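Local coordinates for protein L-ribulose 3-epimerase (Mesorhizobium loti, PDB 3VYL) that catalyses the reversible epimerisation of ketoses at C3, most efficiently with L-ribulose, and binds manganese at the mouth of a TIM barrel, at residues A[100-105]-A[202-207]; A[179-184]-A[218-223]; A[224-229]-A[274-279]; A[238-243]-A[267-272]. All coordinates share one frame; numbering follows the deposited sequence.

Contact 1 of 4, residues A[100-105]-A[202-207]; sequences GRKVAG and IGYVHI. With MN (manganese (II) ion), chain I.
Lys102 and Gly203 make the hydrogen bond of this contact. Lys102 NZ donates to Gly203 O over 2.6 Å. The nitrogen lies in the plane of the carbonyl, and the C=O...N angle is 148°. The lysine chain runs extended as far as CE and then bends at its last torsion (chi4 -66°). That bend swings NZ to the carbonyl oxygen. The ammonium group also forms a salt bridge with Asp236 OD1, which gives this buried charge a counter-ion.

The apolar part centres on the Tyr204 ring. Lys102 CD lies 3.7 Å from Tyr204 CD2, so the lysine's methylenes lie against the ring while its nitrogen passes on to the backbone. Ala104 CB meets Tyr204 CD1, across the ring from CD2, at 3.9 Å. Both approach the ring obliquely. The Tyr204 ring is thus touched by two residues two positions apart on strand 102-104.

Strands 102-104 and 202-207 are the fourth and seventh of the closed eight-stranded TIM barrel. They are not neighbours in the sheet. Their axes come within 8.4 Å and are turned by 60°, so these side chains meet across the barrel interior.

Polar partners extend from the same strand to the metal site. Tyr204 OH is hydrogen-bonded to Glu36 OE1 and Ser239 OG. His206 ND1 binds manganese at 2.2 Å. Its NE2 is hydrogen-bonded to the same Glu36 oxygen, a second-shell contact that would help fix the rotation of the imidazole. Glu147, Asp180 and Glu241 are the other protein ligands.

Contact 2 of 4, residues A[179-184]-A[218-223]; sequences LDTFHM and GNIDFA. With MN (manganese (II) ion), chain I.
The backbones of Thr181 and Ile220 come closest here, with their CA atoms 7.8 Å apart and no hydrogen bond between the segments. Ile220 reaches across with the end of its longer branch. Its CD1 lies 3.5 Å from Thr181 O and also touches the threonine side chain, which it crosses at about a right angle. Phe222 comes in beside it. Its CE2 is 3.8 Å from Thr181 OG1, and the oxygen sits at the ring edge, near the ring plane. The hydroxyl has its polar partner in Gly208 O. Within 218-223, Ile220 CG2 lies over one face of the Phe222 ring, which packs the two residues against each other.

Thr181 is the first residue of helix 181-187, which starts directly at the C-terminal end of barrel strand 175-180. The junction residue is Asp180, and its two carboxylate oxygens have different tasks. OD2 binds manganese at 2.1 Å. OD1 accepts from Phe182 N in a weak N-cap bond of 2.9 Å, bent to 121° at the hydrogen. Asn219, on the other segment, extends outward: its ND2 is hydrogen-bonded to Asn185 O of the second subunit.

Contact 3 of 4, residues A[224-229]-A[274-279]; sequences AIFDAL and RAFIGL
Phe276 is the first residue of 274-279 to touch the other helix, and it meets Phe226. Its CE1 is 4.1 Å from Phe226 CE2. The atom arrives at the edge of the Phe226 ring, near that ring's plane, while the two side chains cross at about a right angle. With CG anti to its backbone nitrogen (chi1 -173°), the Phe276 ring is carried over toward helix 222-231. There it also meets the ring of Phe222, one turn earlier on that helix.

Ile277 follows and meets the end of the same Phe226 ring. Phe226 CZ lies 4.2 Å from Ile277 CA, so the ring tip rests against the helix backbone. Ile277 CG2 is 4.4 Å from Phe226 CE1. The same CG2 packs on Leu238, and CD1 lies against Phe240, both of strand 238-240. Phe226 also touches Leu281 and Ala284, further along helix 266-292.

Leu279, at the end of the segment, packs on His272 of the third subunit. No polar bond links the two segments. The contact is apolar packing in the outer helical layer of a TIM barrel, between helix 222-231, which follows the seventh strand, and the long C-terminal helix 266-292, which comes after the eighth strand and the short helix 250-255.

Contact 4 of 4, residues A[238-243]-A[267-272]; sequences LSFESF and MALAKH. With MN (manganese (II) ion), chain I.
The manganese site of the TIM barrel draws one ligand, Glu241, from the C-terminal end of the eighth strand, between Phe240 and Ser242, which both meet Leu269 of the C-terminal helix. Phe240 points to that helix with CG anti to its backbone nitrogen (chi1 173°). The far edge of its ring meets the leucine's branch point: Phe240 CZ is 3.8 Å from Leu269 CG, which lies in the ring plane. Both leucine methyls come near the same edge, with CD1 4.0 Å from Phe240 CZ and CD2 3.9 Å from Phe240 CE2. Leu269 CD2 also reaches Ser242 OG at 4.0 Å. The serine hydroxyl itself is hydrogen-bonded to Arg212 O and Trp263 NE1.

Glu241 is directed to the other side of the strand. Its extended chain brings OE2 to 2.4 Å from the manganese. Its other oxygen, OE1, lies farther from the metal, at 2.8 Å, a long second approach. OE1 also accepts a hydrogen bond of 2.7 Å from the water that is bound to the metal.

Strand 238-240 closes the sheet between strands 4-7 and 202-207, with backbone hydrogen bonds to both. Outside it, Phe240 also packs on Ala273 further along helix 266-292. Leu269 also touches Trp263, and Ala270 of the same helix lies against Ala30 of helix 17-30.

Overall arrangement
Contact 1 joins two strands across the barrel interior; the others link strand ends and helices around it. Its centre lies about 5 Å from the chain centre, those of the others about 13 to 16 Å. Contacts 1, 2 and 4 bring in strands 202-207, 175-180 and 238-240, neighbours in the sheet, and each supplies one manganese ligand. Contacts 2 and 3, about 11 Å apart, share helix 222-231. Contacts 3 and 4, about 13 Å apart, share helix 266-292. Along the chain contacts 1 and 2 interleave, and contact 4 falls between the segments of contact 3. Contacts 1, 2 and 4 thus border the metal site, while helix 266-292 also touches the third subunit.

Contact 1 of 4, residues A[100-105]-A[202-207]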
# COMPACT_ATOMS: atom_id res chain seq x y z
N GLY A 100 30.29 -17.52 -16.13
CA GLY A 100 29.43 -16.58 -15.43
C GLY A 100 30.14 -15.25 -15.30
O GLY A 100 31.37 -15.17 -15.39
N ARG A 101 29.35 -14.21 -15.06
CA ARG A 101 29.86 -12.84 -15.02
C ARG A 101 29.80 -12.21 -13.62
O ARG A 101 30.48 -11.22 -13.34
CB ARG A 101 29.15 -11.97 -16.07
CG ARG A 101 27.76 -12.49 -16.46
CD ARG A 101 27.36 -12.13 -17.89
NE ARG A 101 26.64 -10.85 -18.07
CZ ARG A 101 25.92 -10.19 -17.16
NH1 ARG A 101 25.78 -10.65 -15.92
NH2 ARG A 101 25.33 -9.04 -17.48
N LYS A 102 29.00 -12.81 -12.73
CA LYS A 102 28.79 -12.27 -11.38
C LYS A 102 29.17 -13.22 -10.23
O LYS A 102 28.73 -14.38 -10.19
CB LYS A 102 27.32 -11.86 -11.19
CG LYS A 102 26.74 -10.97 -12.27
CD LYS A 102 25.30 -10.60 -11.95
CE LYS A 102 24.74 -9.62 -12.97
NZ LYS A 102 25.41 -8.29 -12.93
N VAL A 103 29.96 -12.70 -9.29
CA VAL A 103 30.11 -13.30 -7.96
C VAL A 103 29.34 -12.42 -6.97
O VAL A 103 29.69 -11.25 -6.77
CB VAL A 103 31.59 -13.43 -7.51
CG1 VAL A 103 31.67 -13.90 -6.06
CG2 VAL A 103 32.34 -14.41 -8.40
N ALA A 104 28.36 -12.99 -6.30
CA ALA A 104 27.49 -12.26 -5.38
C ALA A 104 27.41 -12.87 -3.97
O ALA A 104 28.08 -13.80 -3.68
CB ALA A 104 26.12 -12.12 -6.00
N GLY A 105 26.60 -12.31 -3.10
CA GLY A 105 26.48 -12.84 -1.77
C GLY A 105 27.09 -11.96 -0.73
O GLY A 105 27.33 -10.81 -0.98
N ILE A 202 23.84 -0.82 -8.84
CA ILE A 202 23.22 -2.10 -8.58
C ILE A 202 23.65 -3.14 -9.61
O ILE A 202 23.33 -3.03 -10.79
CB ILE A 202 21.67 -2.03 -8.58
CG1 ILE A 202 21.17 -0.91 -7.67
CG2 ILE A 202 21.09 -3.36 -8.13
CD1 ILE A 202 19.71 -0.56 -7.85
N GLY A 203 24.34 -4.18 -9.13
CA GLY A 203 24.81 -5.25 -9.99
C GLY A 203 23.94 -6.49 -10.04
O GLY A 203 24.00 -7.27 -11.00
N TYR A 204 23.12 -6.69 -9.01
CA TYR A 204 22.30 -7.91 -8.94
C TYR A 204 21.16 -7.73 -7.94
O TYR A 204 21.28 -6.97 -6.96
CB TYR A 204 23.21 -9.08 -8.55
CG TYR A 204 22.68 -10.48 -8.80
CD1 TYR A 204 22.77 -11.45 -7.80
CD2 TYR A 204 22.13 -10.84 -10.03
CE1 TYR A 204 22.31 -12.74 -8.01
CE2 TYR A 204 21.66 -12.13 -10.25
CZ TYR A 204 21.76 -13.08 -9.23
OH TYR A 204 21.29 -14.37 -9.42
N VAL A 205 20.04 -8.42 -8.18
CA VAL A 205 18.88 -8.32 -7.28
C VAL A 205 18.30 -9.68 -6.91
O VAL A 205 18.11 -10.54 -7.77
CB VAL A 205 17.76 -7.42 -7.88
CG1 VAL A 205 16.45 -7.60 -7.11
CG2 VAL A 205 18.19 -5.96 -7.88
N HIS A 206 18.02 -9.88 -5.62
CA HIS A 206 17.23 -11.03 -5.18
C HIS A 206 15.81 -10.64 -4.92
O HIS A 206 15.53 -9.74 -4.13
CB HIS A 206 17.80 -11.65 -3.92
CG HIS A 206 18.91 -12.64 -4.16
ND1 HIS A 206 19.85 -12.90 -3.22
CD2 HIS A 206 19.23 -13.42 -5.26
CE1 HIS A 206 20.72 -13.81 -3.70
NE2 HIS A 206 20.34 -14.13 -4.95
N ILE A 207 14.88 -11.31 -5.60
CA ILE A 207 13.47 -11.19 -5.29
C ILE A 207 13.10 -12.27 -4.28
O ILE A 207 13.24 -13.46 -4.54
CB ILE A 207 12.63 -11.31 -6.58
CG1 ILE A 207 12.97 -10.17 -7.54
CG2 ILE A 207 11.13 -11.33 -6.28
CD1 ILE A 207 12.83 -8.77 -6.97
MN MN I . 19.81 -12.91 -1.04
O HOH W 1 20.59 -14.20 0.78

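Contact 2 of 4, residues A[179-184]-A[218-223]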
# COMPACT_ATOMS: atom_id res chain seq x y z
N LEU A 179 21.36 -6.18 -3.99
CA LEU A 179 20.22 -5.88 -3.13
C LEU A 179 19.24 -7.07 -3.04
O LEU A 179 19.05 -7.82 -4.02
CB LEU A 179 19.51 -4.63 -3.65
CG LEU A 179 20.32 -3.33 -3.72
CD1 LEU A 179 19.43 -2.20 -4.19
CD2 LEU A 179 20.95 -2.96 -2.38
N ASP A 180 18.63 -7.24 -1.88
CA ASP A 180 17.72 -8.36 -1.66
C ASP A 180 16.44 -7.86 -0.95
O ASP A 180 16.49 -7.40 0.19
CB ASP A 180 18.44 -9.44 -0.85
CG ASP A 180 17.58 -10.67 -0.58
OD1 ASP A 180 16.38 -10.51 -0.30
OD2 ASP A 180 18.13 -11.80 -0.60
N THR A 181 15.31 -7.95 -1.64
CA THR A 181 14.06 -7.41 -1.15
C THR A 181 13.70 -7.87 0.28
O THR A 181 13.27 -7.07 1.11
CB THR A 181 12.91 -7.69 -2.11
OG1 THR A 181 12.73 -9.11 -2.22
CG2 THR A 181 13.21 -7.12 -3.50
N PHE A 182 13.93 -9.16 0.56
CA PHE A 182 13.76 -9.70 1.91
C PHE A 182 14.59 -8.93 2.97
O PHE A 182 14.09 -8.60 4.03
CB PHE A 182 14.09 -11.20 1.94
CG PHE A 182 14.29 -11.75 3.33
CD1 PHE A 182 13.20 -12.07 4.13
CD2 PHE A 182 15.58 -11.91 3.85
CE1 PHE A 182 13.38 -12.55 5.40
CE2 PHE A 182 15.76 -12.39 5.13
CZ PHE A 182 14.66 -12.71 5.90
N HIS A 183 15.85 -8.64 2.66
CA HIS A 183 16.69 -7.87 3.57
C HIS A 183 16.34 -6.40 3.62
O HIS A 183 16.38 -5.77 4.68
CB HIS A 183 18.15 -8.07 3.22
CG HIS A 183 18.61 -9.50 3.36
ND1 HIS A 183 18.73 -10.10 4.55
CD2 HIS A 183 18.96 -10.44 2.41
CE1 HIS A 183 19.14 -11.37 4.37
NE2 HIS A 183 19.28 -11.57 3.06
N MET A 184 15.98 -5.86 2.45
CA MET A 184 15.65 -4.45 2.30
C MET A 184 14.43 -4.07 3.12
O MET A 184 14.41 -3.02 3.77
CB MET A 184 15.43 -4.09 0.83
CG MET A 184 16.72 -3.92 0.03
SD MET A 184 16.50 -3.13 -1.58
CE MET A 184 15.74 -4.46 -2.50
N GLY A 218 3.26 -12.28 1.39
CA GLY A 218 3.83 -11.62 2.56
C GLY A 218 3.51 -10.15 2.57
O GLY A 218 2.49 -9.73 2.04
N ASN A 219 4.40 -9.36 3.16
CA ASN A 219 4.15 -7.95 3.36
C ASN A 219 4.88 -7.00 2.44
O ASN A 219 4.68 -5.79 2.52
CB ASN A 219 4.43 -7.58 4.81
CG ASN A 219 3.48 -8.26 5.77
OD1 ASN A 219 2.25 -8.20 5.60
ND2 ASN A 219 4.04 -8.94 6.79
N ILE A 220 5.74 -7.53 1.57
CA ILE A 220 6.53 -6.67 0.70
C ILE A 220 5.66 -6.07 -0.40
O ILE A 220 4.79 -6.75 -0.96
CB ILE A 220 7.78 -7.37 0.12
CG1 ILE A 220 8.81 -7.62 1.23
CG2 ILE A 220 8.40 -6.55 -1.01
CD1 ILE A 220 10.07 -8.35 0.80
N ASP A 221 5.89 -4.79 -0.67
CA ASP A 221 5.23 -4.07 -1.73
C ASP A 221 6.04 -4.24 -2.98
O ASP A 221 6.96 -3.45 -3.23
CB ASP A 221 5.20 -2.58 -1.38
CG ASP A 221 4.29 -1.78 -2.29
OD1 ASP A 221 3.89 -2.24 -3.39
OD2 ASP A 221 3.95 -0.65 -1.87
N PHE A 222 5.72 -5.26 -3.77
CA PHE A 222 6.52 -5.56 -4.98
C PHE A 222 6.28 -4.61 -6.14
O PHE A 222 7.19 -4.36 -6.92
CB PHE A 222 6.37 -7.02 -5.40
CG PHE A 222 7.14 -7.97 -4.54
CD1 PHE A 222 6.49 -8.78 -3.61
CD2 PHE A 222 8.53 -8.03 -4.62
CE1 PHE A 222 7.21 -9.63 -2.79
CE2 PHE A 222 9.25 -8.89 -3.81
CZ PHE A 222 8.59 -9.69 -2.90
N ALA A 223 5.06 -4.08 -6.26
CA ALA A 223 4.78 -3.11 -7.32
C ALA A 223 5.69 -1.92 -7.12
O ALA A 223 6.30 -1.45 -8.08
CB ALA A 223 3.32 -2.71 -7.34
MN MN I . 19.81 -12.91 -1.04
O HOH W 1 20.59 -14.20 0.78

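Contact 3 of 4, residues A[224-229]-A[274-279]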
# COMPACT_ATOMS: atom_id res chain seq x y z
N ALA A 224 5.84 -1.46 -5.88
CA ALA A 224 6.73 -0.34 -5.60
C ALA A 224 8.17 -0.65 -6.00
O ALA A 224 8.92 0.24 -6.39
CB ALA A 224 6.65 0.05 -4.14
N ILE A 225 8.55 -1.93 -5.89
CA ILE A 225 9.91 -2.38 -6.19
C ILE A 225 10.13 -2.48 -7.70
O ILE A 225 11.17 -2.05 -8.21
CB ILE A 225 10.21 -3.73 -5.49
CG1 ILE A 225 10.28 -3.52 -3.98
CG2 ILE A 225 11.51 -4.33 -5.99
CD1 ILE A 225 10.45 -4.80 -3.17
N PHE A 226 9.16 -3.03 -8.42
CA PHE A 226 9.26 -3.11 -9.87
C PHE A 226 9.22 -1.71 -10.50
O PHE A 226 9.94 -1.44 -11.48
CB PHE A 226 8.17 -4.02 -10.45
CG PHE A 226 8.25 -5.45 -9.95
CD1 PHE A 226 9.48 -6.09 -9.78
CD2 PHE A 226 7.09 -6.16 -9.67
CE1 PHE A 226 9.54 -7.40 -9.33
CE2 PHE A 226 7.15 -7.48 -9.23
CZ PHE A 226 8.37 -8.10 -9.06
N ASP A 227 8.41 -0.82 -9.91
CA ASP A 227 8.36 0.60 -10.29
C ASP A 227 9.69 1.32 -10.08
O ASP A 227 10.09 2.12 -10.93
CB ASP A 227 7.29 1.35 -9.48
CG ASP A 227 5.89 1.09 -9.96
OD1 ASP A 227 4.96 1.60 -9.31
OD2 ASP A 227 5.67 0.38 -10.96
N ALA A 228 10.36 1.05 -8.97
CA ALA A 228 11.67 1.67 -8.70
C ALA A 228 12.76 1.19 -9.68
O ALA A 228 13.44 2.02 -10.28
CB ALA A 228 12.10 1.46 -7.26
N LEU A 229 12.89 -0.13 -9.86
CA LEU A 229 13.81 -0.70 -10.85
C LEU A 229 13.56 -0.11 -12.22
O LEU A 229 14.51 0.26 -12.92
CB LEU A 229 13.69 -2.24 -10.94
CG LEU A 229 14.05 -3.02 -9.68
CD1 LEU A 229 13.69 -4.47 -9.81
CD2 LEU A 229 15.51 -2.86 -9.31
N ARG A 274 7.87 -17.13 -11.33
CA ARG A 274 8.19 -16.73 -12.71
C ARG A 274 7.11 -15.81 -13.28
O ARG A 274 7.43 -14.79 -13.89
CB ARG A 274 8.38 -17.95 -13.61
CG ARG A 274 8.99 -17.62 -14.97
CD ARG A 274 10.29 -16.85 -14.82
NE ARG A 274 10.76 -16.22 -16.05
CZ ARG A 274 10.21 -15.14 -16.62
NH1 ARG A 274 9.13 -14.57 -16.09
NH2 ARG A 274 10.73 -14.65 -17.74
N ALA A 275 5.84 -16.18 -13.08
CA ALA A 275 4.73 -15.39 -13.57
C ALA A 275 4.66 -14.05 -12.83
O ALA A 275 4.40 -13.01 -13.45
CB ALA A 275 3.42 -16.15 -13.42
N PHE A 276 4.92 -14.09 -11.52
CA PHE A 276 4.80 -12.93 -10.66
C PHE A 276 5.85 -11.89 -11.05
O PHE A 276 5.53 -10.71 -11.24
CB PHE A 276 4.96 -13.34 -9.19
CG PHE A 276 4.68 -12.24 -8.19
CD1 PHE A 276 5.66 -11.31 -7.87
CD2 PHE A 276 3.45 -12.18 -7.53
CE1 PHE A 276 5.41 -10.32 -6.92
CE2 PHE A 276 3.19 -11.19 -6.59
CZ PHE A 276 4.17 -10.26 -6.28
N ILE A 277 7.10 -12.31 -11.18
CA ILE A 277 8.15 -11.38 -11.60
C ILE A 277 7.91 -10.94 -13.05
O ILE A 277 8.11 -9.77 -13.38
CB ILE A 277 9.57 -11.95 -11.40
CG1 ILE A 277 9.79 -12.39 -9.94
CG2 ILE A 277 10.60 -10.91 -11.79
CD1 ILE A 277 11.06 -13.20 -9.70
N GLY A 278 7.46 -11.87 -13.89
CA GLY A 278 7.21 -11.59 -15.29
C GLY A 278 6.14 -10.53 -15.44
O GLY A 278 6.40 -9.46 -15.99
N LEU A 279 4.95 -10.83 -14.94
CA LEU A 279 3.84 -9.90 -14.96
C LEU A 279 4.18 -8.58 -14.27
O LEU A 279 4.01 -7.51 -14.86
CB LEU A 279 2.60 -10.53 -14.31
CG LEU A 279 1.26 -9.85 -14.56
CD1 LEU A 279 1.00 -9.65 -16.05
CD2 LEU A 279 0.15 -10.68 -13.92

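Contact 4 of 4, residues A[238-243]-A[267-272]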
# COMPACT_ATOMS: atom_id res chain seq x y z
N LEU A 238 18.17 -10.49 -12.16
CA LEU A 238 17.58 -10.63 -10.83
C LEU A 238 17.06 -12.04 -10.64
O LEU A 238 16.62 -12.67 -11.61
CB LEU A 238 16.49 -9.59 -10.59
CG LEU A 238 15.31 -9.45 -11.55
CD1 LEU A 238 14.22 -10.47 -11.23
CD2 LEU A 238 14.76 -8.04 -11.42
N SER A 239 17.10 -12.53 -9.41
CA SER A 239 16.71 -13.91 -9.17
C SER A 239 15.77 -14.10 -8.00
O SER A 239 15.85 -13.38 -7.01
CB SER A 239 17.93 -14.78 -8.97
OG SER A 239 18.55 -14.94 -10.22
N PHE A 240 14.91 -15.10 -8.15
CA PHE A 240 13.99 -15.52 -7.11
C PHE A 240 14.72 -16.33 -6.05
O PHE A 240 15.56 -17.16 -6.38
CB PHE A 240 12.87 -16.33 -7.74
CG PHE A 240 11.94 -16.97 -6.75
CD1 PHE A 240 11.32 -16.21 -5.75
CD2 PHE A 240 11.67 -18.33 -6.82
CE1 PHE A 240 10.45 -16.79 -4.86
CE2 PHE A 240 10.81 -18.92 -5.92
CZ PHE A 240 10.19 -18.15 -4.94
N GLU A 241 14.37 -16.11 -4.79
CA GLU A 241 15.06 -16.73 -3.65
C GLU A 241 14.01 -17.16 -2.60
O GLU A 241 13.16 -16.36 -2.19
CB GLU A 241 16.05 -15.72 -3.04
CG GLU A 241 17.19 -16.30 -2.21
CD GLU A 241 18.07 -15.23 -1.54
OE1 GLU A 241 19.07 -15.60 -0.90
OE2 GLU A 241 17.79 -14.03 -1.64
N SER A 242 13.94 -18.44 -2.31
CA SER A 242 13.08 -18.99 -1.27
C SER A 242 13.66 -20.30 -0.80
O SER A 242 14.05 -21.09 -1.60
CB SER A 242 11.70 -19.20 -1.84
OG SER A 242 10.77 -19.57 -0.88
N PHE A 243 13.70 -20.57 0.49
CA PHE A 243 14.33 -21.80 0.94
C PHE A 243 13.43 -22.67 1.82
O PHE A 243 12.44 -22.18 2.40
CB PHE A 243 15.67 -21.49 1.63
CG PHE A 243 16.65 -20.72 0.77
CD1 PHE A 243 17.02 -21.18 -0.50
CD2 PHE A 243 17.23 -19.54 1.24
CE1 PHE A 243 17.92 -20.48 -1.29
CE2 PHE A 243 18.14 -18.83 0.46
CZ PHE A 243 18.49 -19.30 -0.80
N MET A 267 8.04 -26.79 -7.69
CA MET A 267 7.76 -26.48 -9.08
C MET A 267 6.66 -25.42 -9.12
O MET A 267 6.78 -24.44 -9.85
CB MET A 267 7.36 -27.71 -9.90
CG MET A 267 7.11 -27.41 -11.37
SD MET A 267 8.48 -26.55 -12.19
CE MET A 267 9.67 -27.86 -12.44
N ALA A 268 5.61 -25.63 -8.33
CA ALA A 268 4.52 -24.67 -8.24
C ALA A 268 5.07 -23.31 -7.80
O ALA A 268 4.83 -22.29 -8.43
CB ALA A 268 3.45 -25.15 -7.27
N LEU A 269 5.86 -23.34 -6.73
CA LEU A 269 6.53 -22.17 -6.21
C LEU A 269 7.33 -21.45 -7.30
O LEU A 269 7.21 -20.23 -7.44
CB LEU A 269 7.44 -22.55 -5.03
CG LEU A 269 8.28 -21.42 -4.45
CD1 LEU A 269 7.48 -20.63 -3.42
CD2 LEU A 269 9.58 -21.94 -3.87
N ALA A 270 8.12 -22.18 -8.08
CA ALA A 270 8.96 -21.54 -9.10
C ALA A 270 8.16 -20.96 -10.27
O ALA A 270 8.33 -19.78 -10.61
CB ALA A 270 10.03 -22.50 -9.59
N LYS A 271 7.28 -21.77 -10.87
CA LYS A 271 6.40 -21.30 -11.93
C LYS A 271 5.65 -20.04 -11.50
O LYS A 271 5.53 -19.08 -12.28
CB LYS A 271 5.38 -22.38 -12.32
CG LYS A 271 5.91 -23.53 -13.17
CD LYS A 271 4.76 -24.37 -13.71
CE LYS A 271 5.23 -25.68 -14.33
NZ LYS A 271 6.07 -25.50 -15.55
N HIS A 272 5.14 -20.05 -10.26
CA HIS A 272 4.44 -18.89 -9.70
C HIS A 272 5.33 -17.68 -9.60
O HIS A 272 4.95 -16.57 -9.96
CB HIS A 272 3.86 -19.22 -8.34
CG HIS A 272 3.21 -18.06 -7.65
ND1 HIS A 272 3.90 -17.16 -6.92
CD2 HIS A 272 1.87 -17.66 -7.59
CE1 HIS A 272 3.05 -16.25 -6.42
NE2 HIS A 272 1.82 -16.56 -6.83
MN MN I . 19.81 -12.91 -1.04
O HOH W 1 20.59 -14.20 0.78